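Long-range contact in putative endonuclease/exonuclease/phosphatase family protein (Bacteroides vulgatus ATCC 8482, PDB 3G6S), which probably acts as a phosphodiester-cleaving hydrolase of the DNase I-like endonuclease/exonuclease/phosphatase superfamily, perhaps with endonuclease or 3'-5' RNA exonuclease activity: residues 210-215 against 245-250. Sequence-based numbering, arbitrary orientation.
Sequences HDFARI and EALLSD
Asp250 O is met twice by His210: its backbone N donates an almost straight hydrogen bond of 3.1 Å to that oxygen, and its imidazole lies flat beneath it, the oxygen 3.1 Å above the ring plane and over its centre. With CG placed between the backbone N and the carbonyl carbon (chi1 46°), the ring folds back under the same carbonyl that the main chain binds. Asp211 N adds a weak, bent hydrogen bond to Asp250 O at 3.3 Å. At the ring's edge, His210 CE1 lies 3.0 Å from Ser249 O.

Phe212 makes the apolar half of the contact. Asp250 CB sits over the ring face in a CH-pi contact, 3.8 Å from the centroid, while Leu247 CD2 comes in near the ring plane, 3.5 Å from Phe212 CD1.

Behind this first shell, Asp211, Phe212 and Ala213 all take left-handed backbone conformations, a tight turn in which Ala213 N donates to His210 ND1 at 2.9 Å. Arg214 folds back too, its NE hydrogen-bonded to Asp211 O and its NH2 salt-bridged to Asp211 OD1 through a weak hydrogen bond. An alanine in place of His210 would keep the backbone bond to Asp250 O but would probably leave Ala213 N without its acceptor and open a gap beneath that oxygen.

On the other segment, Ser249 OG is hydrogen-bonded to His251 N and Asn10 O. Ser249, Asp250 and His251 match the Ser-Asp-His signature of the DNase I-like family, whose histidine is catalytic in relatives; residues 210-215 pack against its serine and aspartate, probably bordering the active site.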
ATOM      1  N   HIS A 210      -6.939  10.680  -9.833  1.00 29.31           N
ATOM      2  CA  HIS A 210      -7.417  11.494 -10.943  1.00 27.92           C
ATOM      3  C   HIS A 210      -8.756  10.986 -11.481  1.00 32.97           C
ATOM      4  O   HIS A 210      -9.303  11.552 -12.426  1.00 31.69           O
ATOM      5  CB  HIS A 210      -6.366  11.485 -12.053  1.00 33.27           C
ATOM      6  CG  HIS A 210      -5.831  10.118 -12.356  1.00 34.32           C
ATOM      7  ND1 HIS A 210      -6.587   9.141 -12.963  1.00 26.23           N
ATOM      8  CD2 HIS A 210      -4.629   9.555 -12.087  1.00 34.09           C
ATOM      9  CE1 HIS A 210      -5.875   8.031 -13.056  1.00 24.76           C
ATOM     10  NE2 HIS A 210      -4.685   8.255 -12.531  1.00 29.42           N
ATOM     11  N   ASP A 211      -9.270   9.919 -10.873  1.00 34.48           N
ATOM     12  CA  ASP A 211     -10.544   9.315 -11.265  1.00 39.61           C
ATOM     13  C   ASP A 211     -10.577   8.968 -12.757  1.00 35.91           C
ATOM     14  O   ASP A 211     -11.514   9.322 -13.465  1.00 37.95           O
ATOM     15  CB  ASP A 211     -11.705  10.258 -10.902  1.00 42.06           C
ATOM     16  CG  ASP A 211     -13.070   9.652 -11.187  1.00 44.45           C
ATOM     17  OD1 ASP A 211     -13.259   8.440 -10.948  1.00 52.67           O
ATOM     18  OD2 ASP A 211     -13.972  10.390 -11.634  1.00 48.82           O
ATOM     19  N   PHE A 212      -9.550   8.265 -13.223  1.00 38.40           N
ATOM     20  CA  PHE A 212      -9.453   7.876 -14.627  1.00 40.75           C
ATOM     21  C   PHE A 212      -9.287   9.089 -15.535  1.00 45.08           C
ATOM     22  O   PHE A 212      -9.957   9.210 -16.561  1.00 34.39           O
ATOM     23  CB  PHE A 212     -10.688   7.073 -15.055  1.00 33.90           C
ATOM     24  CG  PHE A 212     -10.742   5.686 -14.478  1.00 30.68           C
ATOM     25  CD1 PHE A 212      -9.739   4.765 -14.757  1.00 26.22           C
ATOM     26  CD2 PHE A 212     -11.795   5.299 -13.656  1.00 35.95           C
ATOM     27  CE1 PHE A 212      -9.780   3.473 -14.227  1.00 27.54           C
ATOM     28  CE2 PHE A 212     -11.845   4.009 -13.121  1.00 38.58           C
ATOM     29  CZ  PHE A 212     -10.830   3.093 -13.410  1.00 31.14           C
ATOM     30  N   ALA A 213      -8.381   9.981 -15.136  1.00 51.34           N
ATOM     31  CA  ALA A 213      -8.077  11.204 -15.875  1.00 47.92           C
ATOM     32  C   ALA A 213      -9.285  12.107 -16.117  1.00 43.62           C
ATOM     33  O   ALA A 213      -9.315  12.849 -17.092  1.00 48.72           O
ATOM     34  CB  ALA A 213      -7.416  10.856 -17.203  1.00 39.20           C
ATOM     35  N   ARG A 214     -10.276  12.050 -15.235  1.00 44.21           N
ATOM     36  CA  ARG A 214     -11.451  12.889 -15.402  1.00 47.96           C
ATOM     37  C   ARG A 214     -11.373  14.143 -14.543  1.00 49.07           C
ATOM     38  O   ARG A 214     -12.134  15.089 -14.732  1.00 48.00           O
ATOM     39  CB  ARG A 214     -12.723  12.090 -15.109  1.00 36.51           C
ATOM     40  CG  ARG A 214     -13.136  11.242 -16.297  1.00 44.13           C
ATOM     41  CD  ARG A 214     -14.336  10.356 -16.017  1.00 52.44           C
ATOM     42  NE  ARG A 214     -14.063   9.391 -14.962  1.00 55.84           N
ATOM     43  CZ  ARG A 214     -14.832   8.345 -14.689  1.00 64.40           C
ATOM     44  NH1 ARG A 214     -15.932   8.123 -15.401  1.00 62.61           N
ATOM     45  NH2 ARG A 214     -14.505   7.519 -13.700  1.00 67.33           N
ATOM     46  N   ILE A 215     -10.435  14.157 -13.606  1.00 49.41           N
ATOM     47  CA  ILE A 215     -10.250  15.316 -12.745  1.00 45.35           C
ATOM     48  C   ILE A 215      -9.025  16.089 -13.242  1.00 46.11           C
ATOM     49  O   ILE A 215      -7.963  15.505 -13.479  1.00 41.39           O
ATOM     50  CB  ILE A 215     -10.037  14.885 -11.274  1.00 36.33           C
ATOM     51  CG1 ILE A 215     -11.233  14.072 -10.802  1.00 45.06           C
ATOM     52  CG2 ILE A 215      -9.874  16.093 -10.397  1.00 33.14           C
ATOM     53  CD1 ILE A 215     -11.108  13.575  -9.388  1.00 41.95           C
ATOM     54  N   GLU A 245      -4.853   7.150 -22.574  1.00 57.52           N
ATOM     55  CA  GLU A 245      -5.066   6.034 -23.493  1.00 56.44           C
ATOM     56  C   GLU A 245      -4.864   4.708 -22.754  1.00 56.64           C
ATOM     57  O   GLU A 245      -5.794   3.910 -22.622  1.00 61.80           O
ATOM     58  CB  GLU A 245      -4.094   6.116 -24.679  1.00 63.60           C
ATOM     59  CG  GLU A 245      -4.171   7.404 -25.513  1.00 77.07           C
ATOM     60  CD  GLU A 245      -3.309   8.540 -24.959  1.00 84.77           C
ATOM     61  OE1 GLU A 245      -3.616   9.055 -23.857  1.00 81.99           O
ATOM     62  OE2 GLU A 245      -2.319   8.916 -25.631  1.00 81.27           O
ATOM     63  N   ALA A 246      -3.647   4.481 -22.270  1.00 47.10           N
ATOM     64  CA  ALA A 246      -3.316   3.256 -21.543  1.00 42.21           C
ATOM     65  C   ALA A 246      -3.387   3.461 -20.031  1.00 36.03           C
ATOM     66  O   ALA A 246      -2.380   3.356 -19.330  1.00 44.48           O
ATOM     67  CB  ALA A 246      -1.922   2.781 -21.940  1.00 34.01           C
ATOM     68  N   LEU A 247      -4.586   3.742 -19.537  1.00 38.34           N
ATOM     69  CA  LEU A 247      -4.809   3.981 -18.112  1.00 40.27           C
ATOM     70  C   LEU A 247      -4.629   2.713 -17.281  1.00 44.29           C
ATOM     71  O   LEU A 247      -5.149   1.649 -17.630  1.00 44.97           O
ATOM     72  CB  LEU A 247      -6.218   4.541 -17.909  1.00 32.46           C
ATOM     73  CG  LEU A 247      -6.383   5.786 -17.046  1.00 37.71           C
ATOM     74  CD1 LEU A 247      -5.342   6.822 -17.404  1.00 40.03           C
ATOM     75  CD2 LEU A 247      -7.778   6.346 -17.255  1.00 41.02           C
ATOM     76  N   LEU A 248      -3.888   2.829 -16.182  1.00 44.81           N
ATOM     77  CA  LEU A 248      -3.649   1.683 -15.304  1.00 42.13           C
ATOM     78  C   LEU A 248      -4.720   1.558 -14.224  1.00 39.25           C
ATOM     79  O   LEU A 248      -5.158   0.457 -13.879  1.00 37.01           O
ATOM     80  CB  LEU A 248      -2.280   1.800 -14.618  1.00 41.61           C
ATOM     81  CG  LEU A 248      -1.024   1.205 -15.263  1.00 48.73           C
ATOM     82  CD1 LEU A 248      -0.876   1.678 -16.697  1.00 60.49           C
ATOM     83  CD2 LEU A 248       0.188   1.624 -14.444  1.00 49.87           C
ATOM     84  N   SER A 249      -5.156   2.698 -13.709  1.00 30.88           N
ATOM     85  CA  SER A 249      -6.129   2.704 -12.632  1.00 28.76           C
ATOM     86  C   SER A 249      -6.610   4.125 -12.426  1.00 21.80           C
ATOM     87  O   SER A 249      -6.118   5.028 -13.085  1.00 32.09           O
ATOM     88  CB  SER A 249      -5.442   2.164 -11.367  1.00 24.58           C
ATOM     89  OG  SER A 249      -5.952   2.747 -10.192  1.00 17.62           O
ATOM     90  N   ASP A 250      -7.580   4.330 -11.541  1.00 23.23           N
ATOM     91  CA  ASP A 250      -8.035   5.688 -11.279  1.00 30.81           C
ATOM     92  C   ASP A 250      -7.009   6.356 -10.359  1.00 33.11           C
ATOM     93  O   ASP A 250      -7.051   7.564 -10.134  1.00 36.59           O
ATOM     94  CB  ASP A 250      -9.429   5.711 -10.633  1.00 35.12           C
ATOM     95  CG  ASP A 250      -9.561   4.743  -9.486  1.00 43.14           C
ATOM     96  OD1 ASP A 250      -8.525   4.375  -8.890  1.00 57.74           O
ATOM     97  OD2 ASP A 250     -10.708   4.353  -9.170  1.00 52.82           O
TER